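Gene product PA4716 (Pseudomonas aeruginosa, PDB 1U0K) is of unknown function but is a PhzF-family protein that probably acts as an isomerase, perhaps an epimerase. Local coordinates at residues D11-R16 with P78-A83; L68-P73 with A194-L199; A84-L89 with W98-A103; G125-G130 with V228-V233; V245-R250 with P255-V260. All coordinates share one frame; numbering follows the deposited sequence.

Contact 1 of 5, residues D11-R16 with P78-A83; sequences DVFAER and PLLGAA
Val12 and Phe13, where strand 6-12 ends, press on Leu80 and Gly81 of helix 78-90 inside the N-terminal lobe, consistent with the diaminopimelate-epimerase type of fold, in which strands curl round a central helix. Val12 straddles the helix surface with its two methyls. CG1 lies anti to the backbone N (chi1 -176°) and packs against Leu80, 4.0 Å from its CB, while Val12 CG2 rests 4.0 Å from Gly81 CA. Because Gly81 presents only its main chain, the backbones come close, with Val12 CA 6.0 Å from Gly81 CA. Phe13 then leaves the strand with left-handed backbone angles (phi 62°, psi 50°), and the end of its ring still reaches the same leucine. Phe13 CZ meets Leu80 CD1 at 3.8 Å, CE2 touches the same methyl, and the two side chains cross at about a right angle. Val12 CG1 sits over one face of the Phe13 ring, 3.9 Å above its plane and toward the rim, so valine, ring and leucine form one apolar cluster. Leu109 of strand 106-114 also touches Leu80. The side chain of Phe13 is about 9 Å from that of Glu48, the predicted active-site residue, which Pro78 touches at the start of the helix. No hydrogen bond links the two segments; the buried fit rests on methyl and ring contacts and on the bare surface at Gly81.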
# COMPACT_ATOMS: atom_id res chain seq x y z
N ASP A 11 -5.36 -2.24 13.87
CA ASP A 11 -5.28 -0.79 13.76
C ASP A 11 -4.73 -0.20 15.04
O ASP A 11 -5.19 -0.54 16.13
CB ASP A 11 -6.66 -0.20 13.52
CG ASP A 11 -7.16 -0.48 12.14
OD1 ASP A 11 -6.34 -0.55 11.20
OD2 ASP A 11 -8.37 -0.65 11.92
N VAL A 12 -3.76 0.70 14.90
CA VAL A 12 -3.12 1.35 16.04
C VAL A 12 -3.49 2.83 16.05
O VAL A 12 -3.62 3.46 14.98
CB VAL A 12 -1.59 1.18 15.96
CG1 VAL A 12 -0.91 1.79 17.21
CG2 VAL A 12 -1.20 -0.29 15.81
N PHE A 13 -3.65 3.38 17.25
CA PHE A 13 -4.23 4.72 17.46
C PHE A 13 -5.68 4.75 16.95
O PHE A 13 -6.09 5.66 16.22
CB PHE A 13 -3.39 5.82 16.82
CG PHE A 13 -1.95 5.82 17.28
CD1 PHE A 13 -0.91 5.62 16.38
CD2 PHE A 13 -1.63 6.05 18.61
CE1 PHE A 13 0.41 5.64 16.78
CE2 PHE A 13 -0.30 6.06 19.03
CZ PHE A 13 0.72 5.86 18.12
N ALA A 14 -6.44 3.74 17.38
CA ALA A 14 -7.76 3.45 16.85
C ALA A 14 -8.67 3.00 17.99
O ALA A 14 -8.44 1.97 18.62
CB ALA A 14 -7.66 2.34 15.77
N GLU A 15 -9.72 3.77 18.25
CA GLU A 15 -10.70 3.39 19.26
C GLU A 15 -11.82 2.54 18.67
O GLU A 15 -12.55 1.90 19.42
CB GLU A 15 -11.26 4.63 19.97
CG GLU A 15 -10.16 5.43 20.64
CD GLU A 15 -10.63 6.46 21.64
OE1 GLU A 15 -10.00 7.55 21.69
OE2 GLU A 15 -11.59 6.19 22.40
N ARG A 16 -11.93 2.53 17.34
CA ARG A 16 -12.83 1.62 16.62
C ARG A 16 -12.09 0.97 15.45
O ARG A 16 -11.13 1.52 14.94
CB ARG A 16 -14.02 2.39 16.06
CG ARG A 16 -14.98 2.92 17.11
CD ARG A 16 -16.22 3.55 16.50
NE ARG A 16 -15.87 4.52 15.47
CZ ARG A 16 -15.55 5.79 15.69
NH1 ARG A 16 -15.53 6.28 16.93
NH2 ARG A 16 -15.24 6.58 14.67
N PRO A 78 4.32 0.16 15.49
CA PRO A 78 4.23 -1.30 15.36
C PRO A 78 4.45 -2.02 16.69
O PRO A 78 3.88 -3.08 16.90
CB PRO A 78 5.33 -1.63 14.36
CG PRO A 78 5.39 -0.42 13.51
CD PRO A 78 5.27 0.71 14.50
N LEU A 79 5.23 -1.43 17.60
CA LEU A 79 5.45 -2.03 18.91
C LEU A 79 4.18 -2.02 19.77
O LEU A 79 3.92 -2.98 20.47
CB LEU A 79 6.63 -1.37 19.65
CG LEU A 79 8.01 -1.39 18.99
CD1 LEU A 79 9.04 -0.73 19.92
CD2 LEU A 79 8.52 -2.76 18.64
N LEU A 80 3.39 -0.95 19.68
CA LEU A 80 2.11 -0.88 20.37
C LEU A 80 1.17 -1.98 19.90
O LEU A 80 0.51 -2.63 20.71
CB LEU A 80 1.43 0.47 20.13
CG LEU A 80 2.18 1.67 20.68
CD1 LEU A 80 1.36 2.92 20.40
CD2 LEU A 80 2.50 1.52 22.17
N GLY A 81 1.10 -2.17 18.58
CA GLY A 81 0.28 -3.23 18.00
C GLY A 81 0.73 -4.61 18.43
O GLY A 81 -0.09 -5.45 18.80
N ALA A 82 2.04 -4.84 18.41
CA ALA A 82 2.58 -6.10 18.90
C ALA A 82 2.19 -6.37 20.36
O ALA A 82 1.78 -7.47 20.71
CB ALA A 82 4.09 -6.14 18.73
N ALA A 83 2.30 -5.36 21.22
CA ALA A 83 1.94 -5.49 22.64
C ALA A 83 0.48 -5.92 22.80
O ALA A 83 0.16 -6.79 23.60
CB ALA A 83 2.22 -4.19 23.40

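Contact 2 of 5, residues L68-P73 with A194-L199; sequences LEEELP and AAFVYL
Phe196, the first residue of strand 196-201, makes the contact and does so against Glu70 and Leu72 of loop 68-73. Its ring carbon CG is anti to the carbonyl carbon (chi1 -64°), an orientation that carries the ring out from the strand toward the loop. The far corner, Phe196 CZ, comes to 4.0 Å from Glu70 OE1. The two side chains arrive from opposite directions, and the carboxylate plane stands nearly perpendicular to the ring, 87° away. Glu70 reaches this place with CG between its backbone N and carbonyl carbon (chi1 68°) and the chain beyond extended. The next ring carbon, Phe196 CE1, has Leu72 CD2 at its edge, near the ring plane and 4.4 Å off, a loose apolar touch. The main chains stay well apart, with Leu72 CA 10.3 Å from Ala195 CA, so only side-chain ends bridge the gap and just 82 Å² is buried. This is a surface contact between the two lobes: the loop follows strand 60-67 of the N-terminal lobe, whereas Phe196 belongs to the C-terminal one, and in the diaminopimelate-epimerase type of fold the active site lies in the cleft between such lobes. The side chain of Leu72 is about 4 Å from that of Glu48, the predicted active-site residue. Thr67 OG1 accepts hydrogen bonds from the backbone N of Glu69 and Glu70, tying down the turn that presents the glutamate. Further along the strand, Tyr198 packs against Tyr166 and Leu168 of strand 166-170 and on Ala224 and Val228 of helix 222-234.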
# COMPACT_ATOMS: atom_id res chain seq x y z
N LEU A 68 7.62 -0.67 3.21
CA LEU A 68 7.71 -1.25 1.88
C LEU A 68 9.06 -0.93 1.24
O LEU A 68 9.45 -1.58 0.28
CB LEU A 68 6.55 -0.79 0.98
CG LEU A 68 5.36 -1.74 1.06
CD1 LEU A 68 4.58 -1.56 2.33
CD2 LEU A 68 4.45 -1.58 -0.14
N GLU A 69 9.78 0.04 1.79
CA GLU A 69 11.09 0.44 1.24
C GLU A 69 12.26 -0.31 1.87
O GLU A 69 13.18 -0.72 1.17
CB GLU A 69 11.28 1.95 1.40
CG GLU A 69 10.51 2.77 0.37
CD GLU A 69 9.12 3.19 0.81
OE1 GLU A 69 8.53 2.55 1.71
OE2 GLU A 69 8.61 4.18 0.23
N GLU A 70 12.23 -0.49 3.19
CA GLU A 70 13.42 -0.93 3.93
C GLU A 70 13.08 -1.35 5.35
O GLU A 70 12.00 -1.07 5.85
CB GLU A 70 14.41 0.25 4.00
CG GLU A 70 13.90 1.40 4.87
CD GLU A 70 14.52 2.74 4.54
OE1 GLU A 70 13.83 3.79 4.71
OE2 GLU A 70 15.70 2.74 4.13
N GLU A 71 14.05 -1.96 6.02
CA GLU A 71 13.94 -2.20 7.45
C GLU A 71 14.18 -0.90 8.24
O GLU A 71 15.05 -0.11 7.88
CB GLU A 71 14.94 -3.28 7.89
CG GLU A 71 14.71 -3.69 9.33
CD GLU A 71 15.61 -4.82 9.78
OE1 GLU A 71 16.40 -5.32 8.97
OE2 GLU A 71 15.49 -5.18 10.97
N LEU A 72 13.39 -0.70 9.29
CA LEU A 72 13.52 0.40 10.24
C LEU A 72 13.56 -0.16 11.65
O LEU A 72 12.52 -0.26 12.33
CB LEU A 72 12.31 1.35 10.13
CG LEU A 72 12.22 2.24 8.89
CD1 LEU A 72 11.03 3.14 9.04
CD2 LEU A 72 13.48 3.04 8.67
N PRO A 73 14.74 -0.55 12.12
CA PRO A 73 14.90 -1.10 13.47
C PRO A 73 14.82 -0.09 14.64
O PRO A 73 15.65 -0.15 15.55
CB PRO A 73 16.27 -1.78 13.39
CG PRO A 73 17.03 -0.91 12.45
CD PRO A 73 16.02 -0.52 11.39
N ALA A 194 19.61 13.15 9.58
CA ALA A 194 18.19 12.87 9.70
C ALA A 194 17.73 11.90 8.62
O ALA A 194 18.25 11.90 7.51
CB ALA A 194 17.39 14.17 9.62
N ALA A 195 16.75 11.08 8.97
CA ALA A 195 16.19 10.08 8.05
C ALA A 195 14.95 10.57 7.32
O ALA A 195 14.77 10.27 6.14
CB ALA A 195 15.86 8.82 8.82
N PHE A 196 14.07 11.29 8.04
CA PHE A 196 12.81 11.79 7.48
C PHE A 196 12.47 13.18 8.00
O PHE A 196 12.96 13.58 9.05
CB PHE A 196 11.66 10.88 7.88
CG PHE A 196 11.76 9.49 7.31
CD1 PHE A 196 12.24 8.45 8.08
CD2 PHE A 196 11.41 9.25 5.99
CE1 PHE A 196 12.35 7.17 7.55
CE2 PHE A 196 11.52 7.98 5.45
CZ PHE A 196 11.99 6.94 6.23
N VAL A 197 11.61 13.87 7.26
CA VAL A 197 11.05 15.16 7.67
C VAL A 197 9.66 14.94 8.26
O VAL A 197 8.85 14.18 7.71
CB VAL A 197 10.91 16.13 6.47
CG1 VAL A 197 10.19 17.42 6.90
CG2 VAL A 197 12.26 16.48 5.88
N TYR A 198 9.40 15.61 9.38
CA TYR A 198 8.07 15.63 10.00
C TYR A 198 7.62 17.10 10.09
O TYR A 198 8.21 17.89 10.83
CB TYR A 198 8.11 14.98 11.38
CG TYR A 198 6.76 14.67 11.96
CD1 TYR A 198 6.14 13.45 11.72
CD2 TYR A 198 6.09 15.58 12.76
CE1 TYR A 198 4.89 13.14 12.26
CE2 TYR A 198 4.84 15.30 13.31
CZ TYR A 198 4.23 14.08 13.05
OH TYR A 198 2.99 13.80 13.59
N LEU A 199 6.61 17.46 9.31
CA LEU A 199 6.03 18.81 9.36
C LEU A 199 5.17 18.94 10.61
O LEU A 199 4.36 18.07 10.88
CB LEU A 199 5.19 19.10 8.13
CG LEU A 199 5.84 18.93 6.75
CD1 LEU A 199 4.89 19.38 5.66
CD2 LEU A 199 7.15 19.69 6.67

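Contact 3 of 5, residues A84-L89 with W98-A103; sequences ALLHHL and WTLHLA
Leu86 meets the indole of Trp98 in a CH-pi contact, the main interaction between helix 78-90 and strand 96-101. Leu86 CB stands 3.6 Å from the centroid of the six-membered ring and only 9° off its normal, squarely over one face. Trp98 holds its ring there with CG anti to the carbonyl carbon (chi1 -48°). Van der Waals contacts with the helix main chain come next: Leu86 O is 3.6 Å from Trp98 CH2, and His87 N approaches Trp98 CZ2 obliquely at 3.5 Å. Purely apolar contacts extend along the leucine, whose CD1 touches Trp98 CE3 at 3.9 Å and reaches Leu100 CD2 at 4.3 Å. The helix connects strands 60-67 and 96-101, parallel neighbours, and runs across the latter at 130°, the axes of the short segments 10.6 Å apart. Polar and charged partners of the indole come from elsewhere: its NE1 is hydrogen-bonded to Ser111 OG, and Arg59 makes a cation-pi contact with it. With its N-H tethered on one strand and a face laid on the helix, the buried indole is restrained in rotation and fills the space between helix and strand without any hydrogen bond across the contact.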
# COMPACT_ATOMS: atom_id res chain seq x y z
N ALA A 84 -0.41 -5.29 22.03
CA ALA A 84 -1.82 -5.60 22.10
C ALA A 84 -2.09 -7.04 21.67
O ALA A 84 -2.88 -7.75 22.30
CB ALA A 84 -2.61 -4.64 21.23
N LEU A 85 -1.43 -7.47 20.60
CA LEU A 85 -1.60 -8.82 20.10
C LEU A 85 -1.08 -9.83 21.11
O LEU A 85 -1.73 -10.83 21.35
CB LEU A 85 -0.93 -9.02 18.73
CG LEU A 85 -1.01 -10.46 18.24
CD1 LEU A 85 -2.47 -10.86 17.98
CD2 LEU A 85 -0.17 -10.69 17.02
N LEU A 86 0.08 -9.56 21.71
CA LEU A 86 0.63 -10.48 22.71
C LEU A 86 -0.32 -10.62 23.91
O LEU A 86 -0.44 -11.71 24.45
CB LEU A 86 2.01 -10.02 23.16
CG LEU A 86 3.09 -10.12 22.09
CD1 LEU A 86 4.36 -9.43 22.57
CD2 LEU A 86 3.41 -11.55 21.73
N HIS A 87 -0.98 -9.54 24.29
CA HIS A 87 -1.98 -9.56 25.37
C HIS A 87 -3.17 -10.42 24.95
O HIS A 87 -3.65 -11.26 25.72
CB HIS A 87 -2.42 -8.13 25.66
CG HIS A 87 -3.07 -7.92 27.00
ND1 HIS A 87 -3.92 -8.83 27.60
CD2 HIS A 87 -3.02 -6.85 27.84
CE1 HIS A 87 -4.34 -8.34 28.75
NE2 HIS A 87 -3.81 -7.14 28.92
N HIS A 88 -3.63 -10.24 23.72
CA HIS A 88 -4.72 -11.08 23.18
C HIS A 88 -4.38 -12.58 23.22
O HIS A 88 -5.20 -13.40 23.63
CB HIS A 88 -5.04 -10.63 21.75
CG HIS A 88 -6.00 -11.53 21.04
ND1 HIS A 88 -7.32 -11.65 21.41
CD2 HIS A 88 -5.83 -12.35 19.98
CE1 HIS A 88 -7.93 -12.51 20.60
NE2 HIS A 88 -7.04 -12.95 19.73
N LEU A 89 -3.17 -12.93 22.81
CA LEU A 89 -2.72 -14.32 22.77
C LEU A 89 -2.52 -14.92 24.17
O LEU A 89 -2.86 -16.07 24.39
CB LEU A 89 -1.44 -14.45 21.95
CG LEU A 89 -1.61 -14.13 20.46
CD1 LEU A 89 -0.24 -14.12 19.78
CD2 LEU A 89 -2.55 -15.12 19.79
N TRP A 98 5.64 -6.08 28.72
CA TRP A 98 6.35 -6.72 27.62
C TRP A 98 7.67 -6.01 27.39
O TRP A 98 7.80 -4.83 27.68
CB TRP A 98 5.52 -6.62 26.33
CG TRP A 98 4.12 -7.00 26.50
CD1 TRP A 98 3.05 -6.16 26.63
CD2 TRP A 98 3.60 -8.33 26.57
NE1 TRP A 98 1.90 -6.90 26.78
CE2 TRP A 98 2.21 -8.23 26.74
CE3 TRP A 98 4.18 -9.60 26.50
CZ2 TRP A 98 1.39 -9.36 26.86
CZ3 TRP A 98 3.36 -10.71 26.63
CH2 TRP A 98 1.99 -10.58 26.80
N THR A 99 8.64 -6.73 26.86
CA THR A 99 9.88 -6.14 26.39
C THR A 99 10.09 -6.55 24.95
O THR A 99 10.12 -7.74 24.64
CB THR A 99 11.06 -6.60 27.24
OG1 THR A 99 10.82 -6.25 28.61
CG2 THR A 99 12.34 -5.85 26.85
N LEU A 100 10.24 -5.58 24.06
CA LEU A 100 10.54 -5.87 22.67
C LEU A 100 11.94 -5.40 22.32
O LEU A 100 12.30 -4.26 22.57
CB LEU A 100 9.49 -5.23 21.75
CG LEU A 100 8.06 -5.74 21.96
CD1 LEU A 100 7.10 -5.00 21.05
CD2 LEU A 100 7.97 -7.24 21.73
N HIS A 101 12.73 -6.29 21.74
CA HIS A 101 14.13 -6.02 21.43
C HIS A 101 14.29 -5.72 19.96
O HIS A 101 14.04 -6.57 19.12
CB HIS A 101 15.00 -7.21 21.83
CG HIS A 101 15.07 -7.41 23.31
ND1 HIS A 101 15.84 -6.62 24.14
CD2 HIS A 101 14.45 -8.30 24.11
CE1 HIS A 101 15.69 -7.01 25.39
NE2 HIS A 101 14.85 -8.04 25.40
N LEU A 102 14.69 -4.49 19.65
CA LEU A 102 15.14 -4.13 18.32
C LEU A 102 16.67 -4.20 18.35
O LEU A 102 17.26 -4.24 19.42
CB LEU A 102 14.64 -2.73 17.95
CG LEU A 102 13.12 -2.61 17.81
CD1 LEU A 102 12.67 -1.16 17.92
CD2 LEU A 102 12.64 -3.22 16.48
N ALA A 103 17.31 -4.26 17.19
CA ALA A 103 18.77 -4.37 17.13
C ALA A 103 19.44 -3.32 18.01
O ALA A 103 20.33 -3.64 18.81
CB ALA A 103 19.25 -4.22 15.69

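Contact 4 of 5, residues G125-G130 with V228-V233; sequences GRAEFG and VAAYLV
Phe129 sets CG anti to its carbonyl carbon (chi1 -72°), beside the backbone N, and this swings the ring toward Ala230 and Tyr231 of helix 222-234. The ring meets the helix by its outer corner. Phe129 CZ points at Ala230 O, 3.5 Å away at the ring edge and in the ring plane, so the slightly positive C-H rim probably gains a weak electrostatic attraction from the carbonyl. The same CZ is 4.1 Å from Ala230 CB, and its neighbour Phe129 CE2 is 4.0 Å from Tyr231 CA, so the ring lies against main chain as much as side chain. Two residues earlier, Ala127 faces the same way. Its CB is just 3.3 Å from Ala230 CB, tighter than usual van der Waals contact, and the main chains draw together there, with Ala127 CA 6.2 Å from Ala230 CA. Toward Phe129 they diverge, the CA atoms of Phe129 and Tyr231 being 8.4 Å apart, and the phenyl ring spans the wider gap. The small alanines thus mark the near point and the aromatic fills the far one; no hydrogen bond joins the segments. Tyr231 directs its OH to Pro156 O, while Val160 of strand 158-161 touches both Ala127 and Phe129. Strand 117-129 pairs with strands of both lobes, and its end here lies against helix 222-234, an arrangement consistent with the diaminopimelate-epimerase type of fold, where each lobe wraps strands round a central helix.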
# COMPACT_ATOMS: atom_id res chain seq x y z
N GLY A 125 12.33 6.20 25.99
CA GLY A 125 13.54 6.75 26.57
C GLY A 125 13.61 8.24 26.31
O GLY A 125 12.65 8.85 25.86
N ARG A 126 14.75 8.85 26.61
CA ARG A 126 14.88 10.29 26.39
C ARG A 126 15.26 10.57 24.96
O ARG A 126 16.02 9.83 24.34
CB ARG A 126 15.86 10.94 27.37
CG ARG A 126 17.30 10.52 27.28
CD ARG A 126 18.12 11.08 28.43
NE ARG A 126 17.56 10.75 29.75
CZ ARG A 126 17.66 9.56 30.35
NH1 ARG A 126 18.31 8.55 29.79
NH2 ARG A 126 17.09 9.38 31.54
N ALA A 127 14.71 11.65 24.43
CA ALA A 127 14.97 12.06 23.07
C ALA A 127 16.35 12.67 22.98
O ALA A 127 16.80 13.35 23.91
CB ALA A 127 13.92 13.04 22.61
N GLU A 128 17.03 12.41 21.87
CA GLU A 128 18.32 13.00 21.57
C GLU A 128 18.12 14.14 20.58
O GLU A 128 17.57 13.94 19.50
CB GLU A 128 19.26 11.94 20.99
CG GLU A 128 20.73 12.32 21.08
CD GLU A 128 21.63 11.33 20.36
OE1 GLU A 128 21.45 10.11 20.51
OE2 GLU A 128 22.54 11.79 19.63
N PHE A 129 18.57 15.33 20.97
CA PHE A 129 18.47 16.52 20.14
C PHE A 129 19.75 16.71 19.36
O PHE A 129 20.83 16.79 19.94
CB PHE A 129 18.18 17.76 21.00
CG PHE A 129 16.79 17.79 21.54
CD1 PHE A 129 16.42 16.97 22.60
CD2 PHE A 129 15.82 18.60 20.97
CE1 PHE A 129 15.14 16.98 23.09
CE2 PHE A 129 14.54 18.62 21.45
CZ PHE A 129 14.19 17.80 22.52
N GLY A 130 19.63 16.75 18.03
CA GLY A 130 20.78 16.73 17.15
C GLY A 130 20.97 18.05 16.43
O GLY A 130 20.89 19.12 17.04
N VAL A 228 8.56 14.53 18.77
CA VAL A 228 7.69 15.70 18.75
C VAL A 228 7.34 16.11 20.18
O VAL A 228 7.43 17.29 20.52
CB VAL A 228 6.39 15.46 17.92
CG1 VAL A 228 5.33 16.52 18.21
CG2 VAL A 228 6.71 15.44 16.43
N ALA A 229 6.96 15.14 21.01
CA ALA A 229 6.60 15.41 22.39
C ALA A 229 7.77 16.03 23.14
O ALA A 229 7.58 16.98 23.88
CB ALA A 229 6.16 14.13 23.09
N ALA A 230 8.96 15.48 22.93
CA ALA A 230 10.17 15.95 23.61
C ALA A 230 10.52 17.36 23.16
O ALA A 230 11.00 18.16 23.96
CB ALA A 230 11.34 15.02 23.35
N TYR A 231 10.28 17.65 21.88
CA TYR A 231 10.53 18.97 21.31
C TYR A 231 9.62 20.01 21.92
O TYR A 231 10.08 21.07 22.36
CB TYR A 231 10.31 18.94 19.79
CG TYR A 231 10.51 20.28 19.10
CD1 TYR A 231 11.73 20.60 18.52
CD2 TYR A 231 9.49 21.21 19.01
CE1 TYR A 231 11.93 21.82 17.89
CE2 TYR A 231 9.67 22.43 18.39
CZ TYR A 231 10.90 22.73 17.84
OH TYR A 231 11.07 23.95 17.22
N LEU A 232 8.32 19.72 21.94
CA LEU A 232 7.33 20.65 22.48
C LEU A 232 7.64 20.97 23.95
O LEU A 232 7.57 22.12 24.35
CB LEU A 232 5.91 20.10 22.32
CG LEU A 232 5.40 19.97 20.88
CD1 LEU A 232 4.12 19.17 20.82
CD2 LEU A 232 5.19 21.34 20.24
N VAL A 233 8.03 19.96 24.72
CA VAL A 233 8.35 20.16 26.13
C VAL A 233 9.68 20.92 26.30
O VAL A 233 9.79 21.77 27.20
CB VAL A 233 8.37 18.79 26.86
CG1 VAL A 233 9.00 18.87 28.22
CG2 VAL A 233 6.94 18.27 26.97

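Contact 5 of 5, residues V245-R250 with P255-V260; sequences VLHQGR and PSRLDV
Ser256 O is gripped by Gln248 N, at 3.3 Å, and by a water that donates to it at 2.8 Å; His247 CA adds a CA-H...O contact. The carbonyl belongs to a beta hairpin of strands 244-248 and 256-262, antiparallel, in which Gln248 with Ser256 and Leu246 with Leu258 are hydrogen-bonded pairs. The leucine pair is the more regular: Leu246 N reaches Leu258 O at 2.9 Å, and Leu258 N returns a bond to Leu246 O. Near the turn, the bond from Ser256 N to Gln248 O is weak, bent to 128°. Leu246, Gln248, Ser256 and Leu258 share one face of the hairpin, and both leucines touch helix 222-234. Leu246 CG packs on Val260 CG2 at 3.9 Å, the side chains crossing at about a right angle. Gln248, extended with CG anti to the backbone N (chi1 -158°), carries its amide to Tyr198 OH through OE1 and to Asp218 O and Thr221 OG1 through NE2. On the other face, the water bound to Ser256 O also bonds His247 ND1, at 3.0 Å.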
# COMPACT_ATOMS: atom_id res chain seq x y z
N VAL A 245 -2.07 15.17 23.79
CA VAL A 245 -2.28 14.41 22.57
C VAL A 245 -1.72 15.13 21.34
O VAL A 245 -1.76 16.36 21.23
CB VAL A 245 -3.79 14.00 22.37
CG1 VAL A 245 -4.55 13.96 23.70
CG2 VAL A 245 -4.51 14.86 21.37
N LEU A 246 -1.14 14.33 20.45
CA LEU A 246 -0.76 14.76 19.12
C LEU A 246 -1.80 14.26 18.13
O LEU A 246 -2.45 13.23 18.35
CB LEU A 246 0.61 14.23 18.75
CG LEU A 246 1.77 14.56 19.67
CD1 LEU A 246 3.06 14.02 19.08
CD2 LEU A 246 1.87 16.08 19.93
N HIS A 247 -1.95 14.99 17.04
CA HIS A 247 -2.94 14.66 16.03
C HIS A 247 -2.23 14.37 14.72
O HIS A 247 -1.28 15.05 14.37
CB HIS A 247 -3.94 15.81 15.84
CG HIS A 247 -4.53 16.31 17.12
ND1 HIS A 247 -5.51 15.63 17.80
CD2 HIS A 247 -4.25 17.41 17.86
CE1 HIS A 247 -5.82 16.29 18.90
NE2 HIS A 247 -5.06 17.37 18.96
N GLN A 248 -2.69 13.35 14.03
CA GLN A 248 -2.16 13.00 12.71
C GLN A 248 -3.20 12.21 11.94
O GLN A 248 -4.00 11.48 12.53
CB GLN A 248 -0.88 12.18 12.84
CG GLN A 248 0.02 12.22 11.61
CD GLN A 248 1.29 11.39 11.77
OE1 GLN A 248 1.89 11.38 12.84
NE2 GLN A 248 1.68 10.67 10.71
N GLY A 249 -3.19 12.36 10.62
CA GLY A 249 -3.97 11.50 9.74
C GLY A 249 -5.23 12.09 9.14
O GLY A 249 -5.87 11.44 8.32
N ARG A 250 -5.59 13.32 9.51
CA ARG A 250 -6.87 13.88 9.07
C ARG A 250 -6.92 14.17 7.57
O ARG A 250 -7.99 14.13 6.97
CB ARG A 250 -7.25 15.10 9.92
CG ARG A 250 -6.77 16.46 9.43
CD ARG A 250 -7.38 17.61 10.22
NE ARG A 250 -6.53 18.80 10.23
CZ ARG A 250 -6.50 19.72 9.26
NH1 ARG A 250 -7.28 19.62 8.19
NH2 ARG A 250 -5.68 20.76 9.38
N PRO A 255 -8.32 10.57 10.91
CA PRO A 255 -7.85 11.37 12.04
C PRO A 255 -7.60 10.47 13.24
O PRO A 255 -8.42 9.61 13.56
CB PRO A 255 -9.00 12.35 12.29
CG PRO A 255 -10.20 11.68 11.71
CD PRO A 255 -9.68 10.95 10.50
N SER A 256 -6.45 10.66 13.87
CA SER A 256 -5.97 9.77 14.91
C SER A 256 -5.37 10.59 16.05
O SER A 256 -4.89 11.70 15.84
CB SER A 256 -4.90 8.82 14.36
OG SER A 256 -5.37 8.14 13.21
N ARG A 257 -5.41 10.01 17.24
CA ARG A 257 -4.89 10.64 18.44
C ARG A 257 -3.77 9.78 19.02
O ARG A 257 -3.94 8.58 19.22
CB ARG A 257 -6.00 10.80 19.47
CG ARG A 257 -7.12 11.71 19.02
CD ARG A 257 -8.23 11.86 20.04
NE ARG A 257 -9.13 10.70 20.05
CZ ARG A 257 -10.05 10.44 19.12
NH1 ARG A 257 -10.23 11.24 18.07
NH2 ARG A 257 -10.81 9.35 19.23
N LEU A 258 -2.63 10.41 19.26
CA LEU A 258 -1.46 9.75 19.80
C LEU A 258 -1.22 10.36 21.18
O LEU A 258 -1.01 11.57 21.29
CB LEU A 258 -0.25 9.97 18.90
CG LEU A 258 -0.33 9.51 17.44
CD1 LEU A 258 -1.03 10.54 16.54
CD2 LEU A 258 1.05 9.22 16.89
N ASP A 259 -1.29 9.55 22.22
CA ASP A 259 -1.06 10.01 23.59
C ASP A 259 0.44 10.07 23.86
O ASP A 259 1.16 9.13 23.56
CB ASP A 259 -1.73 9.07 24.60
CG ASP A 259 -3.23 9.02 24.44
OD1 ASP A 259 -3.81 10.02 23.97
OD2 ASP A 259 -3.93 8.03 24.74
N VAL A 260 0.90 11.18 24.41
CA VAL A 260 2.32 11.38 24.67
C VAL A 260 2.54 12.01 26.04
O VAL A 260 1.65 12.65 26.58
CB VAL A 260 2.99 12.25 23.59
CG1 VAL A 260 2.98 11.52 22.25
CG2 VAL A 260 2.30 13.61 23.45
O HOH W 1 -6.79 13.71 15.91

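In the fold
From the N terminus, contact 1 closes the first long loop by bringing helix 78-90 back to the end of strand 6-12. Contact 2 opens inside that loop, at 68-73, and closes only at 194-199, so it crosses contact 1 and bridges the two lobes. Contact 3 is nested within contact 2 and continues contact 1 along the same helix, binding it to strand 96-101. Contact 4 starts inside contact 2 and ends on helix 222-234, crossing it in turn. Contact 5, a short hairpin, follows in series; its strands pack on the helix of contact 4, while Phe13 and Glu15 of contact 1 reach it from the other lobe.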